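Local coordinates for protein DnaB intein (PDB 1MI8) that probably catalyses protein splicing, excising itself from a replicative DNA helicase precursor and joining the flanking segments, at residues D7-L12 against V148-I153; A45-V50 against F137-P142; R67-T72 against I152-S157. The protein carries 4 engineered substitutions. One frame throughout, in Å; residues are numbered along the deposited sequence.

Contact 1 of 3, residues D7-L12 against V148-I153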
ATOM      1  N   ASP A   7      19.977  -6.392   2.415  1.00 27.99           N
ATOM      2  CA  ASP A   7      19.915  -7.227   1.215  1.00 28.58           C
ATOM      3  C   ASP A   7      19.904  -6.365  -0.045  1.00 26.78           C
ATOM      4  O   ASP A   7      20.213  -6.844  -1.130  1.00 27.78           O
ATOM      5  CB  ASP A   7      18.618  -8.052   1.188  1.00 31.23           C
ATOM      6  CG  ASP A   7      18.363  -8.852   2.505  1.00 37.18           C
ATOM      7  OD1 ASP A   7      17.402  -9.650   2.534  1.00 35.84           O
ATOM      8  OD2 ASP A   7      19.093  -8.680   3.504  1.00 37.80           O
ATOM      9  N   SER A   8      19.475  -5.120   0.093  1.00 25.12           N
ATOM     10  CA  SER A   8      19.356  -4.236  -1.079  1.00 22.92           C
ATOM     11  C   SER A   8      20.669  -4.130  -1.884  1.00 22.40           C
ATOM     12  O   SER A   8      21.749  -3.904  -1.364  1.00 23.57           O
ATOM     13  CB  SER A   8      18.881  -2.827  -0.654  1.00 20.37           C
ATOM     14  OG  SER A   8      17.725  -2.856   0.202  1.00 17.75           O
ATOM     15  N   LEU A   9      20.550  -4.311  -3.173  1.00 21.23           N
ATOM     16  CA  LEU A   9      21.687  -4.270  -4.065  1.00 21.86           C
ATOM     17  C   LEU A   9      21.957  -2.870  -4.626  1.00 23.31           C
ATOM     18  O   LEU A   9      21.132  -2.289  -5.373  1.00 22.40           O
ATOM     19  CB  LEU A   9      21.437  -5.249  -5.196  1.00 23.96           C
ATOM     20  CG  LEU A   9      21.984  -6.688  -5.153  1.00 28.19           C
ATOM     21  CD1 LEU A   9      22.260  -7.093  -3.755  1.00 27.68           C
ATOM     22  CD2 LEU A   9      21.069  -7.647  -5.910  1.00 26.01           C
ATOM     23  N   ILE A  10      23.139  -2.355  -4.279  1.00 23.51           N
ATOM     24  CA  ILE A  10      23.571  -1.043  -4.708  1.00 25.42           C
ATOM     25  C   ILE A  10      24.274  -1.056  -6.048  1.00 25.96           C
ATOM     26  O   ILE A  10      25.251  -1.793  -6.240  1.00 26.81           O
ATOM     27  CB  ILE A  10      24.500  -0.404  -3.658  1.00 23.98           C
ATOM     28  CG1 ILE A  10      23.808  -0.391  -2.291  1.00 23.18           C
ATOM     29  CG2 ILE A  10      24.871   1.002  -4.121  1.00 26.21           C
ATOM     30  CD1 ILE A  10      22.337   0.188  -2.323  1.00 22.84           C
ATOM     31  N   SER A  11      23.786  -0.224  -6.968  1.00 25.76           N
ATOM     32  CA  SER A  11      24.363  -0.134  -8.298  1.00 26.24           C
ATOM     33  C   SER A  11      25.619   0.681  -8.258  1.00 28.07           C
ATOM     34  O   SER A  11      25.573   1.834  -7.847  1.00 29.19           O
ATOM     35  CB  SER A  11      23.389   0.512  -9.284  1.00 26.14           C
ATOM     36  OG  SER A  11      22.485  -0.428  -9.831  1.00 25.18           O
ATOM     37  N   LEU A  12      26.737   0.081  -8.675  1.00 28.55           N
ATOM     38  CA  LEU A  12      28.045   0.752  -8.679  1.00 28.64           C
ATOM     39  C   LEU A  12      28.253   1.356 -10.069  1.00 29.74           C
ATOM     40  O   LEU A  12      28.391   0.634 -11.078  1.00 30.59           O
ATOM     41  CB  LEU A  12      29.146  -0.271  -8.348  1.00 26.66           C
ATOM     42  CG  LEU A  12      28.962  -0.841  -6.950  1.00 27.84           C
ATOM     43  CD1 LEU A  12      29.969  -2.039  -6.713  1.00 27.43           C
ATOM     44  CD2 LEU A  12      29.191   0.237  -5.915  1.00 24.99           C
ATOM     45  N   VAL A 148      20.605   4.586  -6.375  1.00 22.03           N
ATOM     46  CA  VAL A 148      19.864   3.471  -6.909  1.00 20.61           C
ATOM     47  C   VAL A 148      20.125   2.182  -6.126  1.00 22.45           C
ATOM     48  O   VAL A 148      21.281   1.769  -5.942  1.00 22.81           O
ATOM     49  CB  VAL A 148      20.266   3.244  -8.331  1.00 21.40           C
ATOM     50  CG1 VAL A 148      19.551   1.956  -8.890  1.00 21.58           C
ATOM     51  CG2 VAL A 148      20.003   4.550  -9.139  1.00 19.43           C
ATOM     52  N   ALA A 149      19.048   1.572  -5.629  1.00 20.98           N
ATOM     53  CA  ALA A 149      19.136   0.319  -4.955  1.00 19.50           C
ATOM     54  C   ALA A 149      18.001  -0.538  -5.474  1.00 19.32           C
ATOM     55  O   ALA A 149      16.833  -0.093  -5.578  1.00 16.40           O
ATOM     56  CB  ALA A 149      19.069   0.534  -3.432  1.00 19.14           C
ATOM     57  N   ASN A 150      18.344  -1.787  -5.799  1.00 19.42           N
ATOM     58  CA  ASN A 150      17.398  -2.716  -6.349  1.00 18.43           C
ATOM     59  C   ASN A 150      16.747  -2.019  -7.507  1.00 20.26           C
ATOM     60  O   ASN A 150      15.566  -2.125  -7.715  1.00 18.42           O
ATOM     61  CB  ASN A 150      16.370  -3.182  -5.305  1.00 19.17           C
ATOM     62  CG  ASN A 150      16.970  -4.276  -4.370  1.00 22.13           C
ATOM     63  OD1 ASN A 150      18.191  -4.536  -4.400  1.00 22.47           O
ATOM     64  ND2 ASN A 150      16.138  -4.892  -3.558  1.00 16.78           N
ATOM     65  N   ASP A 151      17.556  -1.259  -8.241  1.00 21.18           N
ATOM     66  CA  ASP A 151      17.068  -0.615  -9.474  1.00 21.16           C
ATOM     67  C   ASP A 151      15.915   0.347  -9.263  1.00 19.56           C
ATOM     68  O   ASP A 151      15.116   0.568 -10.174  1.00 18.55           O
ATOM     69  CB  ASP A 151      16.631  -1.688 -10.462  1.00 24.48           C
ATOM     70  CG  ASP A 151      17.794  -2.489 -10.999  1.00 30.67           C
ATOM     71  OD1 ASP A 151      18.816  -1.866 -11.392  1.00 31.44           O
ATOM     72  OD2 ASP A 151      17.686  -3.748 -11.042  1.00 33.51           O
ATOM     73  N   ILE A 152      15.896   0.982  -8.106  1.00 18.55           N
ATOM     74  CA  ILE A 152      14.863   1.947  -7.767  1.00 18.68           C
ATOM     75  C   ILE A 152      15.607   3.126  -7.198  1.00 19.45           C
ATOM     76  O   ILE A 152      16.639   2.964  -6.518  1.00 19.69           O
ATOM     77  CB  ILE A 152      13.943   1.390  -6.657  1.00 20.35           C
ATOM     78  CG1 ILE A 152      13.246   0.111  -7.164  1.00 19.94           C
ATOM     79  CG2 ILE A 152      12.904   2.410  -6.215  1.00 19.60           C
ATOM     80  CD1 ILE A 152      12.440  -0.557  -6.044  1.00 21.64           C
ATOM     81  N   ILE A 153      15.097   4.310  -7.474  1.00 18.96           N
ATOM     82  CA  ILE A 153      15.717   5.539  -6.929  1.00 20.87           C
ATOM     83  C   ILE A 153      15.299   5.702  -5.468  1.00 19.63           C
ATOM     84  O   ILE A 153      14.101   5.720  -5.162  1.00 16.19           O
ATOM     85  CB  ILE A 153      15.229   6.794  -7.642  1.00 20.71           C
ATOM     86  CG1 ILE A 153      15.665   6.770  -9.128  1.00 23.86           C
ATOM     87  CG2 ILE A 153      15.855   8.021  -6.977  1.00 20.69           C
ATOM     88  CD1 ILE A 153      17.138   6.919  -9.271  1.00 25.06           C
TER
HETATM   89  O   HOH W   1      17.930  -7.354  -2.748  1.00 38.35           O
HETATM   90  O   HOH W   2      20.490  -1.493  -7.966  1.00 28.81           O
HETATM   91  O   HOH W   3      23.499   3.302  -7.288  1.00 25.46           O
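The flat carboxamide of N150 lies against the backbone of S8 and L9. CA of S8 approaches obliquely from one face, and I69 lies on that same side. OD1 accepts the N-H of L9, N to OD1 2.7 Å, in a nearly straight bond (169° at the hydrogen) from a donor tilted 32° from the carbonyl plane. ND2 donates to T68 O, and water 1 joins it to D7 O. With CG anti to the carbonyl carbon and beside the backbone N (chi1 -79°), the amide reaches L9 while N150 N itself binds L9 O at 2.9 Å, so both polar backbone atoms of L9 are gripped by one residue. Replacing N150 by an alanine removes OD1 and ND2, and L9 N and T68 O would probably lose these mates. L9 O also takes a CA-H contact from A149 CA (3.3 Å) and accepts a hydrogen bond from water 2, which reaches on to S11 OG and D151 N. CD1 of I10 presses tightly on A149 CB at 3.5 Å; further along, S11 N to V148 O is a weak 3.4 Å bond. N150 and D151 form the corners of a type I' turn closing the hairpin of strands 146-149 and 152-155. Strand 9-12 thus lies between this hairpin tip and its antiparallel partner 17-20, with I69 of strand 68-71 packed against S8 and A149.

Contact 2 of 3, residues A45-V50 against F137-P142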
ATOM      1  N   ALA A  45      27.730   9.622  -8.703  1.00 32.02           N
ATOM      2  CA  ALA A  45      27.971  10.449  -7.533  1.00 32.23           C
ATOM      3  C   ALA A  45      28.674   9.636  -6.467  1.00 34.46           C
ATOM      4  O   ALA A  45      28.435   8.438  -6.330  1.00 32.83           O
ATOM      5  CB  ALA A  45      26.670  11.029  -6.992  1.00 33.28           C
ATOM      6  N   LYS A  46      29.540  10.298  -5.711  1.00 36.17           N
ATOM      7  CA  LYS A  46      30.312   9.629  -4.662  1.00 39.46           C
ATOM      8  C   LYS A  46      29.553   9.360  -3.385  1.00 40.23           C
ATOM      9  O   LYS A  46      28.761  10.200  -2.916  1.00 40.71           O
ATOM     10  CB  LYS A  46      31.573  10.443  -4.288  1.00 41.79           C
ATOM     11  CG  LYS A  46      32.809  10.136  -5.140  1.00 44.98           C
ATOM     12  CD  LYS A  46      34.030  10.964  -4.643  1.00 49.38           C
ATOM     13  CE  LYS A  46      35.371  10.526  -5.300  1.00 48.47           C
ATOM     14  NZ  LYS A  46      35.296  10.494  -6.790  1.00 49.56           N
ATOM     15  N   VAL A  47      29.837   8.197  -2.804  1.00 39.75           N
ATOM     16  CA  VAL A  47      29.202   7.783  -1.557  1.00 39.20           C
ATOM     17  C   VAL A  47      30.194   8.184  -0.503  1.00 40.20           C
ATOM     18  O   VAL A  47      31.346   7.776  -0.581  1.00 39.69           O
ATOM     19  CB  VAL A  47      29.017   6.251  -1.497  1.00 37.44           C
ATOM     20  CG1 VAL A  47      28.652   5.803  -0.060  1.00 35.40           C
ATOM     21  CG2 VAL A  47      27.959   5.826  -2.520  1.00 36.62           C
ATOM     22  N   SER A  48      29.762   8.972   0.477  1.00 42.13           N
ATOM     23  CA  SER A  48      30.686   9.414   1.520  1.00 44.02           C
ATOM     24  C   SER A  48      30.948   8.287   2.524  1.00 44.29           C
ATOM     25  O   SER A  48      32.100   7.991   2.842  1.00 43.91           O
ATOM     26  CB  SER A  48      30.114  10.645   2.228  1.00 44.57           C
ATOM     27  OG  SER A  48      28.888  10.301   2.845  1.00 48.41           O
ATOM     28  N   ARG A  49      29.867   7.673   3.019  1.00 43.84           N
ATOM     29  CA  ARG A  49      29.955   6.563   3.963  1.00 43.87           C
ATOM     30  C   ARG A  49      28.668   5.713   3.990  1.00 43.60           C
ATOM     31  O   ARG A  49      27.554   6.200   3.662  1.00 41.67           O
ATOM     32  CB  ARG A  49      30.255   7.069   5.382  1.00 44.93           C
ATOM     33  CG  ARG A  49      29.060   7.288   6.260  1.00 46.26           C
ATOM     34  CD  ARG A  49      29.404   8.171   7.471  1.00 49.27           C
ATOM     35  NE  ARG A  49      28.264   8.425   8.359  1.00 48.38           N
ATOM     36  CZ  ARG A  49      27.950   7.684   9.415  1.00 50.16           C
ATOM     37  NH1 ARG A  49      28.698   6.624   9.741  1.00 49.84           N
ATOM     38  NH2 ARG A  49      26.872   7.999  10.143  1.00 51.16           N
ATOM     39  N   VAL A  50      28.854   4.454   4.395  1.00 42.56           N
ATOM     40  CA  VAL A  50      27.796   3.458   4.523  1.00 42.96           C
ATOM     41  C   VAL A  50      27.706   3.084   5.989  1.00 43.47           C
ATOM     42  O   VAL A  50      28.733   2.957   6.633  1.00 44.25           O
ATOM     43  CB  VAL A  50      28.128   2.144   3.786  1.00 41.78           C
ATOM     44  CG1 VAL A  50      26.922   1.221   3.857  1.00 41.55           C
ATOM     45  CG2 VAL A  50      28.562   2.414   2.359  1.00 42.50           C
ATOM     46  N   PHE A 137      20.068  -0.293   6.840  1.00 30.49           N
ATOM     47  CA  PHE A 137      21.187   0.562   6.455  1.00 30.63           C
ATOM     48  C   PHE A 137      20.878   1.766   5.531  1.00 30.50           C
ATOM     49  O   PHE A 137      19.838   1.809   4.839  1.00 26.92           O
ATOM     50  CB  PHE A 137      22.258  -0.273   5.730  1.00 31.18           C
ATOM     51  CG  PHE A 137      22.735  -1.535   6.473  1.00 33.40           C
ATOM     52  CD1 PHE A 137      21.905  -2.639   6.626  1.00 32.32           C
ATOM     53  CD2 PHE A 137      24.056  -1.623   6.947  1.00 34.68           C
ATOM     54  CE1 PHE A 137      22.350  -3.823   7.224  1.00 35.76           C
ATOM     55  CE2 PHE A 137      24.544  -2.824   7.560  1.00 36.11           C
ATOM     56  CZ  PHE A 137      23.695  -3.926   7.701  1.00 36.54           C
ATOM     57  N   ASP A 138      21.827   2.718   5.495  1.00 29.26           N
ATOM     58  CA  ASP A 138      21.719   3.887   4.634  1.00 31.19           C
ATOM     59  C   ASP A 138      23.117   4.375   4.228  1.00 31.78           C
ATOM     60  O   ASP A 138      24.168   3.837   4.606  1.00 31.85           O
ATOM     61  CB  ASP A 138      20.910   5.021   5.335  1.00 31.55           C
ATOM     62  CG  ASP A 138      20.222   6.013   4.330  1.00 35.81           C
ATOM     63  OD1 ASP A 138      20.367   5.847   3.084  1.00 30.71           O
ATOM     64  OD2 ASP A 138      19.538   6.985   4.814  1.00 36.04           O
ATOM     65  N   LEU A 139      23.159   5.397   3.428  1.00 33.23           N
ATOM     66  CA  LEU A 139      24.465   5.835   3.072  1.00 34.21           C
ATOM     67  C   LEU A 139      24.276   7.286   2.829  1.00 34.36           C
ATOM     68  O   LEU A 139      23.147   7.743   2.695  1.00 35.04           O
ATOM     69  CB  LEU A 139      24.984   5.029   1.867  1.00 34.00           C
ATOM     70  CG  LEU A 139      24.157   4.909   0.579  1.00 32.48           C
ATOM     71  CD1 LEU A 139      24.311   6.167  -0.218  1.00 30.67           C
ATOM     72  CD2 LEU A 139      24.643   3.728  -0.244  1.00 32.31           C
ATOM     73  N   THR A 140      25.380   8.016   2.821  1.00 35.11           N
ATOM     74  CA  THR A 140      25.336   9.447   2.641  1.00 35.22           C
ATOM     75  C   THR A 140      25.901   9.759   1.263  1.00 35.20           C
ATOM     76  O   THR A 140      26.916   9.191   0.829  1.00 38.32           O
ATOM     77  CB  THR A 140      26.175  10.147   3.747  1.00 35.20           C
ATOM     78  OG1 THR A 140      25.750   9.675   5.024  1.00 37.04           O
ATOM     79  CG2 THR A 140      25.972  11.631   3.727  1.00 34.95           C
ATOM     80  N   VAL A 141      25.233  10.661   0.565  1.00 35.32           N
ATOM     81  CA  VAL A 141      25.652  11.038  -0.769  1.00 34.88           C
ATOM     82  C   VAL A 141      25.507  12.564  -0.940  1.00 34.58           C
ATOM     83  O   VAL A 141      24.429  13.088  -1.291  1.00 32.25           O
ATOM     84  CB  VAL A 141      24.850  10.244  -1.841  1.00 34.73           C
ATOM     85  CG1 VAL A 141      23.365  10.393  -1.561  1.00 38.17           C
ATOM     86  CG2 VAL A 141      25.172  10.739  -3.258  1.00 32.36           C
ATOM     87  N   PRO A 142      26.610  13.293  -0.644  1.00 35.49           N
ATOM     88  CA  PRO A 142      26.722  14.757  -0.737  1.00 35.83           C
ATOM     89  C   PRO A 142      26.295  15.287  -2.113  1.00 35.88           C
ATOM     90  O   PRO A 142      26.754  14.795  -3.155  1.00 37.86           O
ATOM     91  CB  PRO A 142      28.204  14.999  -0.455  1.00 36.82           C
ATOM     92  CG  PRO A 142      28.495  13.979   0.658  1.00 38.22           C
ATOM     93  CD  PRO A 142      27.715  12.728   0.166  1.00 35.23           C
TER
HETATM   94  O   HOH W   4      28.656  12.915  -3.526  1.00 42.53           O
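S48 and R49 hold T140 by its two backbone polar atoms. S48 N donates to T140 O at 2.9 Å, tilted 28° from the carbonyl plane, and T140 N donates to R49 O at 3.0 Å, nearly along the C=O axis. Two residues thus face one, and S48 has helical backbone angles between extended neighbours, an arrangement that resembles a classic beta bulge and breaks the long strand 41-63 at this point. Beyond the bulge V50 and L139 form an antiparallel non-hydrogen-bonded pair, and CB of L139 sits over R49 O at 3.3 Å. On the other side of the break the contact is apolar: the CG1 methyl of V47 lies 4.2 Å from L139 CB, and V141, with CG2 anti to its own backbone N, lays that methyl 4.0 Å from A45 CB and alongside K46 O. The pyrrolidine of P142 packs its CD on S48 CB (3.8 Å). Water 4 donates to both K46 O and P142 O and bridges the two chain segments. In the next shell D138 OD1 takes a weak bond from L139 N within the same strand, while the R49 guanidinium makes a cation-pi contact with F51. Strand 31-36 flanks A45 and V47 through I32, F147 of strand 146-149 lies on L139, and the engineered A156 touches V141 near the end of the chain.

Contact 3 of 3, residues R67-T72 against I152-S157. Engineered in segment 152-157: A156 (natural residue Asn).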
ATOM      1  N   ARG A  67      10.113  -4.403  -9.928  1.00 22.21           N
ATOM      2  CA  ARG A  67      11.218  -3.991  -9.076  1.00 23.54           C
ATOM      3  C   ARG A  67      10.689  -3.946  -7.664  1.00 23.15           C
ATOM      4  O   ARG A  67       9.540  -3.560  -7.431  1.00 23.46           O
ATOM      5  CB  ARG A  67      11.792  -2.666  -9.577  1.00 23.86           C
ATOM      6  CG  ARG A  67      12.563  -2.968 -10.832  1.00 28.45           C
ATOM      7  CD  ARG A  67      13.418  -1.844 -11.439  1.00 30.55           C
ATOM      8  NE  ARG A  67      13.399  -2.111 -12.876  1.00 34.48           N
ATOM      9  CZ  ARG A  67      14.007  -1.418 -13.817  1.00 35.65           C
ATOM     10  NH1 ARG A  67      14.758  -0.355 -13.495  1.00 34.23           N
ATOM     11  NH2 ARG A  67      13.791  -1.795 -15.094  1.00 36.76           N
ATOM     12  N   THR A  68      11.523  -4.371  -6.720  1.00 21.92           N
ATOM     13  CA  THR A  68      11.114  -4.474  -5.331  1.00 22.29           C
ATOM     14  C   THR A  68      12.249  -4.168  -4.379  1.00 22.39           C
ATOM     15  O   THR A  68      13.421  -4.472  -4.660  1.00 21.15           O
ATOM     16  CB  THR A  68      10.691  -5.920  -5.003  1.00 26.29           C
ATOM     17  OG1 THR A  68       9.772  -6.392  -6.019  1.00 30.52           O
ATOM     18  CG2 THR A  68      10.000  -5.967  -3.680  1.00 26.30           C
ATOM     19  N   ILE A  69      11.877  -3.666  -3.211  1.00 19.24           N
ATOM     20  CA  ILE A  69      12.852  -3.336  -2.209  1.00 19.20           C
ATOM     21  C   ILE A  69      12.193  -3.354  -0.838  1.00 19.98           C
ATOM     22  O   ILE A  69      10.991  -3.169  -0.697  1.00 19.56           O
ATOM     23  CB  ILE A  69      13.517  -1.933  -2.504  1.00 18.38           C
ATOM     24  CG1 ILE A  69      14.786  -1.803  -1.674  1.00 16.57           C
ATOM     25  CG2 ILE A  69      12.543  -0.721  -2.134  1.00 16.49           C
ATOM     26  CD1 ILE A  69      15.578  -0.483  -1.993  1.00 18.92           C
ATOM     27  N   LYS A  70      12.984  -3.647   0.178  1.00 21.21           N
ATOM     28  CA  LYS A  70      12.490  -3.684   1.524  1.00 21.77           C
ATOM     29  C   LYS A  70      13.041  -2.434   2.185  1.00 23.10           C
ATOM     30  O   LYS A  70      14.253  -2.185   2.111  1.00 22.22           O
ATOM     31  CB  LYS A  70      13.003  -4.914   2.223  1.00 21.84           C
ATOM     32  CG  LYS A  70      12.226  -6.177   1.893  1.00 25.04           C
ATOM     33  CD  LYS A  70      12.792  -7.356   2.735  1.00 27.63           C
ATOM     34  CE  LYS A  70      14.242  -7.752   2.304  1.00 29.14           C
ATOM     35  NZ  LYS A  70      14.785  -8.733   3.353  1.00 32.26           N
ATOM     36  N   ALA A  71      12.176  -1.681   2.867  1.00 22.03           N
ATOM     37  CA  ALA A  71      12.619  -0.406   3.452  1.00 22.71           C
ATOM     38  C   ALA A  71      11.787   0.062   4.677  1.00 22.35           C
ATOM     39  O   ALA A  71      10.646  -0.374   4.860  1.00 22.41           O
ATOM     40  CB  ALA A  71      12.582   0.691   2.325  1.00 21.69           C
ATOM     41  N   THR A  72      12.330   0.979   5.483  1.00 22.96           N
ATOM     42  CA  THR A  72      11.577   1.492   6.659  1.00 24.07           C
ATOM     43  C   THR A  72      10.416   2.376   6.230  1.00 24.58           C
ATOM     44  O   THR A  72      10.396   2.916   5.106  1.00 23.41           O
ATOM     45  CB  THR A  72      12.482   2.332   7.631  1.00 25.26           C
ATOM     46  OG1 THR A  72      13.196   3.342   6.895  1.00 21.67           O
ATOM     47  CG2 THR A  72      13.500   1.416   8.319  1.00 24.80           C
ATOM     48  N   ILE A 152      15.896   0.982  -8.106  1.00 18.55           N
ATOM     49  CA  ILE A 152      14.863   1.947  -7.767  1.00 18.68           C
ATOM     50  C   ILE A 152      15.607   3.126  -7.198  1.00 19.45           C
ATOM     51  O   ILE A 152      16.639   2.964  -6.518  1.00 19.69           O
ATOM     52  CB  ILE A 152      13.943   1.390  -6.657  1.00 20.35           C
ATOM     53  CG1 ILE A 152      13.246   0.111  -7.164  1.00 19.94           C
ATOM     54  CG2 ILE A 152      12.904   2.410  -6.215  1.00 19.60           C
ATOM     55  CD1 ILE A 152      12.440  -0.557  -6.044  1.00 21.64           C
ATOM     56  N   ILE A 153      15.097   4.310  -7.474  1.00 18.96           N
ATOM     57  CA  ILE A 153      15.717   5.539  -6.929  1.00 20.87           C
ATOM     58  C   ILE A 153      15.299   5.702  -5.468  1.00 19.63           C
ATOM     59  O   ILE A 153      14.101   5.720  -5.162  1.00 16.19           O
ATOM     60  CB  ILE A 153      15.229   6.794  -7.642  1.00 20.71           C
ATOM     61  CG1 ILE A 153      15.665   6.770  -9.128  1.00 23.86           C
ATOM     62  CG2 ILE A 153      15.855   8.021  -6.977  1.00 20.69           C
ATOM     63  CD1 ILE A 153      17.138   6.919  -9.271  1.00 25.06           C
ATOM     64  N   VAL A 154      16.263   5.823  -4.560  1.00 20.06           N
ATOM     65  CA  VAL A 154      15.889   6.024  -3.157  1.00 19.76           C
ATOM     66  C   VAL A 154      16.716   7.177  -2.521  1.00 22.26           C
ATOM     67  O   VAL A 154      17.852   7.424  -2.910  1.00 18.30           O
ATOM     68  CB  VAL A 154      16.089   4.721  -2.336  1.00 22.93           C
ATOM     69  CG1 VAL A 154      15.319   3.563  -3.024  1.00 21.84           C
ATOM     70  CG2 VAL A 154      17.603   4.385  -2.191  1.00 20.54           C
ATOM     71  N   HIS A 155      16.127   7.838  -1.530  1.00 23.99           N
ATOM     72  CA  HIS A 155      16.753   8.966  -0.866  1.00 27.01           C
ATOM     73  C   HIS A 155      17.861   8.516   0.068  1.00 28.22           C
ATOM     74  O   HIS A 155      17.790   7.455   0.690  1.00 26.58           O
ATOM     75  CB  HIS A 155      15.704   9.735  -0.055  1.00 30.28           C
ATOM     76  CG  HIS A 155      16.106  11.143   0.249  1.00 32.72           C
ATOM     77  ND1 HIS A 155      17.086  11.453   1.164  1.00 31.60           N
ATOM     78  CD2 HIS A 155      15.718  12.322  -0.302  1.00 33.60           C
ATOM     79  CE1 HIS A 155      17.294  12.760   1.156  1.00 32.14           C
ATOM     80  NE2 HIS A 155      16.477  13.310   0.280  1.00 33.02           N
ATOM     81  N   ALA A 156      18.876   9.341   0.186  1.00 29.29           N
ATOM     82  CA  ALA A 156      19.986   9.015   1.051  1.00 34.09           C
ATOM     83  C   ALA A 156      19.873   9.706   2.408  1.00 37.46           C
ATOM     84  O   ALA A 156      18.915  10.436   2.702  1.00 38.05           O
ATOM     85  CB  ALA A 156      21.282   9.394   0.375  1.00 35.14           C
ATOM     86  N   SER A 157      20.872   9.459   3.231  1.00 40.38           N
ATOM     87  CA  SER A 157      20.941  10.037   4.562  1.00 46.00           C
ATOM     88  C   SER A 157      20.393  11.454   4.868  1.00 48.67           C
ATOM     89  O   SER A 157      20.585  12.414   4.104  1.00 49.51           O
ATOM     90  CB  SER A 157      22.384   9.992   5.018  1.00 45.91           C
ATOM     91  OG  SER A 157      22.428  10.452   6.333  1.00 48.24           O
TER
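In the all-beta Hint fold of inteins, the last strand leads to the C-terminal splice junction; here I152 and V154 of strand 152-155 pack on I69 of strand 68-71. The strands belong to different sheets and run nearly parallel, 19° between their directions, with axes 9.1 Å apart at closest approach, so they meet through side chains. I152 buries the most surface, and I69 meets both I152 and V154: with CG1 anti to the backbone N (chi1 -164°) and the chain extended beyond it, CD1 of I69 reaches V154 CG1 at 4.2 Å, while its CG2 meets I152 CD1 at 3.9 Å. The end of I152 wedges between I69 and R67, whose CB rests on I152 CG1 at 4.0 Å before the arginine chain bends off, its NH1 making weak hydrogen bonds to D151 O and P98 O. F77 of strand 76-79 touches I69, I152 and V154 alike. The strand leads on to H155 and A156, an engineered alanine replacing the asparagine that probably cyclises during splicing. The H155 ring makes an edge-to-face contact with W83, and its ND1 donates to A156 O at 2.6 Å, in the carbonyl plane on a lone pair.

In the fold
Contacts 1 and 3 are near neighbours, their centres 7 Å apart; both use the hairpin of strands 146-149 and 152-155, sharing I152 and I153, and the D7-K70 salt bridge also ties them together. Contact 2 stands about 13 Å from each, measured between centres, nearer the edge of the molecule. Contacts 2 and 3 both reach the six-stranded sheet, where strands 41-63 and 68-71 are neighbours, and meet through a probable L139 O to S157 N hydrogen bond. Along the chain the first segments run 7-12, 45-50, 67-72 and the second 137-142, 148-153, 152-157, so contacts 2 and 3 interleave. Contacts 1 and 3 place the N-terminal part beside the C-terminal strand, consistent with bringing both splice junctions together.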